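Local coordinates for glypican-1 (Homo sapiens, PDB 4YWT), which carries heparan sulfate chains at the cell surface and, through them, binds alpha-4 (V) collagen and takes part in Schwann cell myelination, at residues A[208-222]-A[299-313]. The protein carries 3 engineered substitutions. Residues are numbered along the deposited sequence; the frame is centred on the assembly and turned at random.
Sequences LRLRATRAFVAARSF and ITDKFWGTSGVESVI
Phe303 turns the edge of its ring toward the face of Phe222, a T-shaped pair with planes at 89° and centroids 5.8 Å apart. Phe303 CD1 also lies 3.6 Å from Ala218 CB, and Thr300 CA sits over the centre of one face of the Phe303 ring. Small alanines suit this side of the helix: at Ala215 and Phe303 the two backbones approach to 4.7 Å between CA atoms. Ile313 lays CG1 against Ala215 CB and CD1 against Ala219 CB, while Val312 CG1 reaches Arg211 O at 3.4 Å. Long, many-donor arginines can reach the loop backbone directly or through water. Arg214 bends at chi3 (48°) and curls back, its NH2 giving a hydrogen bond of 2.6 Å to Lys302 O; the acceptor lies in the guanidinium plane, but the donor stands above the carbonyl plane. Arg211 runs extended to a guanidinium with Val309 CG1 over one face, and its NH2 shares water 2 with the backbone N of Ser307 and Val309. Glu207 forms a salt bridge to Arg211 NE. Phe110 of helix 70-129 meets Phe303 edge-to-face, and Ile313 touches Phe110 and Leu113. The contact joins helix 204-236 to the loop between helices 286-299 and 316-328 in the elongated, predominantly helical core protein of glypicans.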
ATOM      1  N   LEU A 208     -16.081 -25.679   6.505  1.00 41.62           N
ATOM      2  CA  LEU A 208     -15.778 -25.073   5.217  1.00 45.12           C
ATOM      3  C   LEU A 208     -16.489 -23.735   5.062  1.00 36.73           C
ATOM      4  O   LEU A 208     -15.897 -22.771   4.582  1.00 27.07           O
ATOM      5  CB  LEU A 208     -16.169 -26.005   4.068  1.00 41.13           C
ATOM      6  CG  LEU A 208     -15.826 -25.476   2.675  1.00 38.27           C
ATOM      7  CD1 LEU A 208     -14.330 -25.201   2.563  1.00 33.82           C
ATOM      8  CD2 LEU A 208     -16.280 -26.443   1.594  1.00 27.53           C
ATOM      9  N   ARG A 209     -17.754 -23.678   5.475  1.00 39.48           N
ATOM     10  CA  ARG A 209     -18.526 -22.441   5.382  1.00 35.92           C
ATOM     11  C   ARG A 209     -17.837 -21.308   6.135  1.00 37.71           C
ATOM     12  O   ARG A 209     -17.478 -20.286   5.545  1.00 34.37           O
ATOM     13  CB  ARG A 209     -19.944 -22.632   5.925  1.00 41.55           C
ATOM     14  CG  ARG A 209     -20.849 -21.429   5.683  1.00 42.27           C
ATOM     15  CD  ARG A 209     -22.228 -21.595   6.315  1.00 50.46           C
ATOM     16  NE  ARG A 209     -22.235 -21.264   7.738  1.00 54.13           N
ATOM     17  CZ  ARG A 209     -22.372 -22.153   8.715  1.00 57.59           C
ATOM     18  NH1 ARG A 209     -22.522 -23.439   8.430  1.00 57.08           N
ATOM     19  NH2 ARG A 209     -22.365 -21.756   9.981  1.00 59.08           N
ATOM     20  N   LEU A 210     -17.650 -21.507   7.437  1.00 32.54           N
ATOM     21  CA  LEU A 210     -17.039 -20.498   8.294  1.00 34.58           C
ATOM     22  C   LEU A 210     -15.653 -20.091   7.791  1.00 35.64           C
ATOM     23  O   LEU A 210     -15.392 -18.905   7.528  1.00 40.69           O
ATOM     24  CB  LEU A 210     -16.941 -21.015   9.730  1.00 33.27           C
ATOM     25  CG  LEU A 210     -18.263 -21.229  10.470  1.00 42.15           C
ATOM     26  CD1 LEU A 210     -18.043 -22.032  11.742  1.00 44.94           C
ATOM     27  CD2 LEU A 210     -18.924 -19.895  10.782  1.00 39.78           C
ATOM     28  N   ARG A 211     -14.780 -21.085   7.647  1.00 29.96           N
ATOM     29  CA  ARG A 211     -13.396 -20.837   7.261  1.00 34.43           C
ATOM     30  C   ARG A 211     -13.283 -20.115   5.923  1.00 40.67           C
ATOM     31  O   ARG A 211     -12.556 -19.129   5.814  1.00 40.26           O
ATOM     32  CB  ARG A 211     -12.612 -22.150   7.217  1.00 27.90           C
ATOM     33  CG  ARG A 211     -12.350 -22.739   8.591  1.00 27.59           C
ATOM     34  CD  ARG A 211     -11.555 -24.029   8.512  1.00 31.79           C
ATOM     35  NE  ARG A 211     -11.265 -24.554   9.843  1.00 35.10           N
ATOM     36  CZ  ARG A 211     -10.219 -24.191  10.577  1.00 43.06           C
ATOM     37  NH1 ARG A 211     -10.036 -24.721  11.779  1.00 44.57           N
ATOM     38  NH2 ARG A 211      -9.355 -23.298  10.111  1.00 45.41           N
ATOM     39  N   ALA A 212     -14.002 -20.592   4.912  1.00 31.87           N
ATOM     40  CA  ALA A 212     -13.942 -19.961   3.597  1.00 34.25           C
ATOM     41  C   ALA A 212     -14.494 -18.541   3.656  1.00 34.91           C
ATOM     42  O   ALA A 212     -13.907 -17.614   3.084  1.00 37.49           O
ATOM     43  CB  ALA A 212     -14.696 -20.782   2.569  1.00 25.63           C
ATOM     44  N   THR A 213     -15.619 -18.380   4.354  1.00 35.12           N
ATOM     45  CA  THR A 213     -16.251 -17.073   4.498  1.00 37.31           C
ATOM     46  C   THR A 213     -15.287 -16.049   5.086  1.00 40.51           C
ATOM     47  O   THR A 213     -15.147 -14.949   4.555  1.00 32.54           O
ATOM     48  CB  THR A 213     -17.506 -17.141   5.385  1.00 38.98           C
ATOM     49  OG1 THR A 213     -18.500 -17.953   4.746  1.00 49.74           O
ATOM     50  CG2 THR A 213     -18.071 -15.749   5.612  1.00 44.20           C
ATOM     51  N   ARG A 214     -14.618 -16.414   6.174  1.00 30.37           N
ATOM     52  CA  ARG A 214     -13.640 -15.519   6.788  1.00 37.45           C
ATOM     53  C   ARG A 214     -12.424 -15.270   5.882  1.00 37.35           C
ATOM     54  O   ARG A 214     -12.115 -14.124   5.508  1.00 33.90           O
ATOM     55  CB  ARG A 214     -13.185 -16.090   8.133  1.00 34.71           C
ATOM     56  CG  ARG A 214     -11.896 -15.492   8.666  1.00 32.28           C
ATOM     57  CD  ARG A 214     -11.500 -16.111  10.000  1.00 27.30           C
ATOM     58  NE  ARG A 214     -11.553 -17.571   9.979  1.00 29.05           N
ATOM     59  CZ  ARG A 214     -10.667 -18.349   9.362  1.00 36.18           C
ATOM     60  NH1 ARG A 214     -10.803 -19.668   9.405  1.00 41.99           N
ATOM     61  NH2 ARG A 214      -9.652 -17.816   8.696  1.00 31.09           N
ATOM     62  N   ALA A 215     -11.756 -16.359   5.515  1.00 29.93           N
ATOM     63  CA  ALA A 215     -10.461 -16.300   4.850  1.00 33.50           C
ATOM     64  C   ALA A 215     -10.499 -15.664   3.462  1.00 34.88           C
ATOM     65  O   ALA A 215      -9.584 -14.923   3.099  1.00 26.00           O
ATOM     66  CB  ALA A 215      -9.867 -17.696   4.759  1.00 27.33           C
ATOM     67  N   PHE A 216     -11.538 -15.948   2.681  1.00 26.56           N
ATOM     68  CA  PHE A 216     -11.562 -15.450   1.307  1.00 29.71           C
ATOM     69  C   PHE A 216     -11.840 -13.946   1.237  1.00 32.48           C
ATOM     70  O   PHE A 216     -11.213 -13.228   0.448  1.00 39.20           O
ATOM     71  CB  PHE A 216     -12.578 -16.231   0.471  1.00 30.44           C
ATOM     72  CG  PHE A 216     -12.030 -17.515  -0.090  1.00 32.16           C
ATOM     73  CD1 PHE A 216     -11.290 -17.513  -1.261  1.00 36.69           C
ATOM     74  CD2 PHE A 216     -12.236 -18.720   0.564  1.00 27.17           C
ATOM     75  CE1 PHE A 216     -10.775 -18.689  -1.778  1.00 35.46           C
ATOM     76  CE2 PHE A 216     -11.725 -19.899   0.053  1.00 24.32           C
ATOM     77  CZ  PHE A 216     -10.992 -19.884  -1.120  1.00 36.56           C
ATOM     78  N   VAL A 217     -12.757 -13.461   2.071  1.00 31.12           N
ATOM     79  CA  VAL A 217     -13.016 -12.028   2.115  1.00 36.79           C
ATOM     80  C   VAL A 217     -11.828 -11.321   2.768  1.00 30.66           C
ATOM     81  O   VAL A 217     -11.506 -10.184   2.409  1.00 23.57           O
ATOM     82  CB  VAL A 217     -14.334 -11.684   2.863  1.00 39.34           C
ATOM     83  CG1 VAL A 217     -14.224 -11.971   4.351  1.00 40.28           C
ATOM     84  CG2 VAL A 217     -14.711 -10.227   2.631  1.00 38.24           C
ATOM     85  N   ALA A 218     -11.161 -12.000   3.703  1.00 26.48           N
ATOM     86  CA  ALA A 218      -9.936 -11.453   4.283  1.00 31.21           C
ATOM     87  C   ALA A 218      -8.885 -11.219   3.197  1.00 27.38           C
ATOM     88  O   ALA A 218      -8.366 -10.107   3.038  1.00 28.64           O
ATOM     89  CB  ALA A 218      -9.395 -12.379   5.357  1.00 23.48           C
ATOM     90  N   ALA A 219      -8.592 -12.276   2.444  1.00 33.27           N
ATOM     91  CA  ALA A 219      -7.614 -12.227   1.361  1.00 30.86           C
ATOM     92  C   ALA A 219      -7.954 -11.153   0.331  1.00 27.14           C
ATOM     93  O   ALA A 219      -7.104 -10.321  -0.037  1.00 27.34           O
ATOM     94  CB  ALA A 219      -7.520 -13.587   0.687  1.00 28.73           C
ATOM     95  N   ARG A 220      -9.202 -11.180  -0.130  1.00 24.91           N
ATOM     96  CA  ARG A 220      -9.668 -10.223  -1.126  1.00 29.35           C
ATOM     97  C   ARG A 220      -9.520  -8.785  -0.642  1.00 26.45           C
ATOM     98  O   ARG A 220      -9.049  -7.920  -1.381  1.00 27.87           O
ATOM     99  CB  ARG A 220     -11.128 -10.491  -1.491  1.00 33.41           C
ATOM    100  CG  ARG A 220     -11.641  -9.610  -2.617  1.00 36.72           C
ATOM    101  CD  ARG A 220     -13.074  -9.179  -2.375  1.00 44.93           C
ATOM    102  NE  ARG A 220     -13.999 -10.306  -2.381  1.00 49.09           N
ATOM    103  CZ  ARG A 220     -15.172 -10.308  -1.755  1.00 54.03           C
ATOM    104  NH1 ARG A 220     -15.559  -9.243  -1.067  1.00 54.75           N
ATOM    105  NH2 ARG A 220     -15.955 -11.376  -1.814  1.00 54.05           N
ATOM    106  N   SER A 221      -9.923  -8.533   0.600  1.00 29.94           N
ATOM    107  CA  SER A 221      -9.855  -7.190   1.162  0.68 31.08           C
ATOM    108  C   SER A 221      -8.410  -6.728   1.316  1.00 32.50           C
ATOM    109  O   SER A 221      -8.097  -5.555   1.100  1.00 22.99           O
ATOM    110  CB  SER A 221     -10.575  -7.137   2.509  0.68 28.70           C
ATOM    111  OG  SER A 221     -11.940  -7.487   2.363  0.68 29.94           O
ATOM    112  N   PHE A 222      -7.530  -7.652   1.690  1.00 29.07           N
ATOM    113  CA  PHE A 222      -6.115  -7.323   1.826  1.00 28.01           C
ATOM    114  C   PHE A 222      -5.523  -6.914   0.475  1.00 29.79           C
ATOM    115  O   PHE A 222      -4.900  -5.845   0.346  1.00 24.05           O
ATOM    116  CB  PHE A 222      -5.343  -8.507   2.414  1.00 26.26           C
ATOM    117  CG  PHE A 222      -3.879  -8.238   2.618  1.00 31.19           C
ATOM    118  CD1 PHE A 222      -3.440  -7.514   3.716  1.00 24.07           C
ATOM    119  CD2 PHE A 222      -2.941  -8.716   1.720  1.00 29.32           C
ATOM    120  CE1 PHE A 222      -2.096  -7.265   3.908  1.00 24.98           C
ATOM    121  CE2 PHE A 222      -1.592  -8.475   1.908  1.00 28.83           C
ATOM    122  CZ  PHE A 222      -1.170  -7.748   3.002  1.00 29.73           C
ATOM    123  N   ILE A 299      -6.148  -7.421   9.209  1.00 26.99           N
ATOM    124  CA  ILE A 299      -6.926  -8.381   8.427  1.00 30.96           C
ATOM    125  C   ILE A 299      -6.158  -9.679   8.147  1.00 37.75           C
ATOM    126  O   ILE A 299      -6.767 -10.725   7.920  1.00 35.71           O
ATOM    127  CB  ILE A 299      -7.396  -7.765   7.083  1.00 23.34           C
ATOM    128  CG1 ILE A 299      -8.516  -8.608   6.464  1.00 23.40           C
ATOM    129  CG2 ILE A 299      -6.237  -7.610   6.114  1.00 24.32           C
ATOM    130  CD1 ILE A 299      -9.762  -8.691   7.320  1.00 23.95           C
ATOM    131  N   THR A 300      -4.830  -9.617   8.186  1.00 28.40           N
ATOM    132  CA  THR A 300      -4.004 -10.786   7.881  1.00 31.94           C
ATOM    133  C   THR A 300      -4.194 -11.913   8.892  1.00 29.04           C
ATOM    134  O   THR A 300      -3.943 -13.077   8.585  1.00 25.35           O
ATOM    135  CB  THR A 300      -2.505 -10.424   7.823  1.00 31.73           C
ATOM    136  OG1 THR A 300      -2.066  -9.969   9.108  1.00 34.13           O
ATOM    137  CG2 THR A 300      -2.258  -9.342   6.788  1.00 23.26           C
ATOM    138  N   ASP A 301      -4.638 -11.565  10.096  1.00 39.11           N
ATOM    139  CA  ASP A 301      -4.895 -12.560  11.130  1.00 34.55           C
ATOM    140  C   ASP A 301      -6.022 -13.500  10.716  1.00 34.41           C
ATOM    141  O   ASP A 301      -6.039 -14.674  11.090  1.00 27.32           O
ATOM    142  CB  ASP A 301      -5.243 -11.882  12.459  1.00 35.15           C
ATOM    143  CG  ASP A 301      -4.049 -11.197  13.096  1.00 47.22           C
ATOM    144  OD1 ASP A 301      -2.902 -11.594  12.800  1.00 47.86           O
ATOM    145  OD2 ASP A 301      -4.259 -10.262  13.896  1.00 50.03           O
ATOM    146  N   LYS A 302      -6.956 -12.971   9.929  1.00 29.07           N
ATOM    147  CA  LYS A 302      -8.145 -13.713   9.527  1.00 33.31           C
ATOM    148  C   LYS A 302      -7.863 -14.729   8.426  1.00 36.14           C
ATOM    149  O   LYS A 302      -8.760 -15.467   8.019  1.00 34.27           O
ATOM    150  CB  LYS A 302      -9.242 -12.747   9.070  1.00 26.56           C
ATOM    151  CG  LYS A 302      -9.747 -11.831  10.167  1.00 25.25           C
ATOM    152  CD  LYS A 302     -10.102 -12.626  11.414  1.00 39.98           C
ATOM    153  CE  LYS A 302     -10.913 -11.792  12.393  1.00 46.67           C
ATOM    154  NZ  LYS A 302     -11.361 -12.602  13.560  1.00 49.64           N
ATOM    155  N   PHE A 303      -6.623 -14.769   7.947  1.00 29.17           N
ATOM    156  CA  PHE A 303      -6.240 -15.738   6.924  1.00 27.49           C
ATOM    157  C   PHE A 303      -6.289 -17.153   7.494  1.00 33.13           C
ATOM    158  O   PHE A 303      -6.464 -18.126   6.759  1.00 30.16           O
ATOM    159  CB  PHE A 303      -4.843 -15.434   6.372  1.00 29.57           C
ATOM    160  CG  PHE A 303      -4.762 -14.156   5.574  1.00 36.34           C
ATOM    161  CD1 PHE A 303      -5.903 -13.419   5.285  1.00 34.26           C
ATOM    162  CD2 PHE A 303      -3.540 -13.696   5.109  1.00 34.91           C
ATOM    163  CE1 PHE A 303      -5.823 -12.248   4.555  1.00 32.40           C
ATOM    164  CE2 PHE A 303      -3.456 -12.525   4.375  1.00 34.69           C
ATOM    165  CZ  PHE A 303      -4.598 -11.800   4.098  1.00 32.94           C
ATOM    166  N   TRP A 304      -6.135 -17.259   8.811  1.00 35.53           N
ATOM    167  CA  TRP A 304      -6.218 -18.542   9.499  1.00 36.56           C
ATOM    168  C   TRP A 304      -7.300 -18.536  10.569  1.00 43.80           C
ATOM    169  O   TRP A 304      -7.823 -17.483  10.936  1.00 43.09           O
ATOM    170  CB  TRP A 304      -4.883 -18.904  10.147  1.00 29.69           C
ATOM    171  CG  TRP A 304      -3.720 -18.914   9.219  1.00 33.11           C
ATOM    172  CD1 TRP A 304      -3.249 -19.976   8.505  1.00 33.81           C
ATOM    173  CD2 TRP A 304      -2.861 -17.811   8.916  1.00 31.86           C
ATOM    174  NE1 TRP A 304      -2.150 -19.600   7.768  1.00 34.93           N
ATOM    175  CE2 TRP A 304      -1.892 -18.275   8.004  1.00 35.16           C
ATOM    176  CE3 TRP A 304      -2.818 -16.475   9.324  1.00 31.27           C
ATOM    177  CZ2 TRP A 304      -0.892 -17.450   7.495  1.00 30.65           C
ATOM    178  CZ3 TRP A 304      -1.825 -15.657   8.817  1.00 32.07           C
ATOM    179  CH2 TRP A 304      -0.876 -16.147   7.911  1.00 31.10           C
ATOM    180  N   GLY A 305      -7.626 -19.724  11.068  1.00 45.35           N
ATOM    181  CA  GLY A 305      -8.506 -19.862  12.211  1.00 45.48           C
ATOM    182  C   GLY A 305      -7.690 -19.902  13.490  1.00 50.41           C
ATOM    183  O   GLY A 305      -6.472 -19.721  13.462  1.00 48.81           O
ATOM    184  N   THR A 306      -8.361 -20.129  14.614  1.00 56.37           N
ATOM    185  CA  THR A 306      -7.695 -20.166  15.913  1.00 67.12           C
ATOM    186  C   THR A 306      -7.335 -21.583  16.368  1.00 75.81           C
ATOM    187  O   THR A 306      -6.752 -21.764  17.437  1.00 81.62           O
ATOM    188  CB  THR A 306      -8.567 -19.508  16.998  1.00 73.73           C
ATOM    189  OG1 THR A 306      -9.846 -20.152  17.040  1.00 74.74           O
ATOM    190  CG2 THR A 306      -8.762 -18.027  16.699  1.00 72.04           C
ATOM    191  N   SER A 307      -7.679 -22.580  15.560  1.00 71.66           N
ATOM    192  CA  SER A 307      -7.554 -23.977  15.973  1.00 71.18           C
ATOM    193  C   SER A 307      -6.212 -24.621  15.618  1.00 69.99           C
ATOM    194  O   SER A 307      -6.011 -25.813  15.856  1.00 71.74           O
ATOM    195  CB  SER A 307      -8.689 -24.805  15.366  1.00 71.53           C
ATOM    196  OG  SER A 307      -9.943 -24.418  15.899  1.00 69.33           O
ATOM    197  N   GLY A 308      -5.300 -23.843  15.046  1.00 64.66           N
ATOM    198  CA  GLY A 308      -3.997 -24.365  14.675  1.00 63.90           C
ATOM    199  C   GLY A 308      -4.065 -25.206  13.416  1.00 58.89           C
ATOM    200  O   GLY A 308      -3.320 -26.171  13.249  1.00 62.18           O
ATOM    201  N   VAL A 309      -4.967 -24.819  12.522  1.00 58.19           N
ATOM    202  CA  VAL A 309      -5.189 -25.521  11.266  1.00 53.50           C
ATOM    203  C   VAL A 309      -4.707 -24.615  10.140  1.00 55.72           C
ATOM    204  O   VAL A 309      -4.699 -23.393  10.291  1.00 54.28           O
ATOM    205  CB  VAL A 309      -6.682 -25.886  11.074  1.00 51.69           C
ATOM    206  CG1 VAL A 309      -6.891 -26.726   9.819  1.00 49.97           C
ATOM    207  CG2 VAL A 309      -7.206 -26.622  12.296  1.00 50.86           C
ATOM    208  N   GLU A 310      -4.298 -25.199   9.017  1.00 54.88           N
ATOM    209  CA  GLU A 310      -3.752 -24.405   7.927  1.00 54.33           C
ATOM    210  C   GLU A 310      -4.863 -23.588   7.281  1.00 49.67           C
ATOM    211  O   GLU A 310      -6.028 -23.709   7.657  1.00 48.69           O
ATOM    212  CB  GLU A 310      -3.090 -25.310   6.887  1.00 60.66           C
ATOM    213  CG  GLU A 310      -3.942 -26.516   6.516  1.00 71.03           C
ATOM    214  CD  GLU A 310      -3.497 -27.185   5.231  1.00 78.21           C
ATOM    215  OE1 GLU A 310      -2.844 -26.514   4.404  1.00 80.86           O
ATOM    216  OE2 GLU A 310      -3.803 -28.382   5.047  1.00 80.22           O
ATOM    217  N   SER A 311      -4.511 -22.771   6.296  1.00 43.97           N
ATOM    218  CA  SER A 311      -5.487 -21.869   5.703  1.00 42.81           C
ATOM    219  C   SER A 311      -6.367 -22.616   4.714  1.00 38.94           C
ATOM    220  O   SER A 311      -5.885 -23.438   3.935  1.00 34.01           O
ATOM    221  CB  SER A 311      -4.796 -20.690   5.018  1.00 30.23           C
ATOM    222  OG  SER A 311      -5.750 -19.746   4.564  1.00 24.56           O
ATOM    223  N   VAL A 312      -7.663 -22.325   4.753  1.00 25.38           N
ATOM    224  CA  VAL A 312      -8.632 -23.013   3.913  1.00 28.00           C
ATOM    225  C   VAL A 312      -8.468 -22.627   2.441  1.00 28.45           C
ATOM    226  O   VAL A 312      -8.861 -23.376   1.548  1.00 34.63           O
ATOM    227  CB  VAL A 312     -10.076 -22.715   4.375  1.00 32.92           C
ATOM    228  CG1 VAL A 312     -10.431 -21.255   4.124  1.00 29.91           C
ATOM    229  CG2 VAL A 312     -11.066 -23.641   3.687  1.00 26.42           C
ATOM    230  N   ILE A 313      -7.862 -21.467   2.199  1.00 25.83           N
ATOM    231  CA  ILE A 313      -7.667 -20.957   0.843  1.00 32.79           C
ATOM    232  C   ILE A 313      -6.904 -21.957  -0.028  1.00 31.84           C
ATOM    233  O   ILE A 313      -7.111 -22.031  -1.241  1.00 31.42           O
ATOM    234  CB  ILE A 313      -6.922 -19.602   0.865  1.00 38.06           C
ATOM    235  CG1 ILE A 313      -7.732 -18.570   1.654  1.00 40.22           C
ATOM    236  CG2 ILE A 313      -6.663 -19.090  -0.545  1.00 29.86           C
ATOM    237  CD1 ILE A 313      -6.959 -17.315   1.997  1.00 42.47           C
TER
HETATM  238  O   HOH W   1      -9.005 -21.041   7.543  1.00 19.47           O
HETATM  239  O   HOH W   2      -7.706 -22.982  12.453  1.00 22.13           O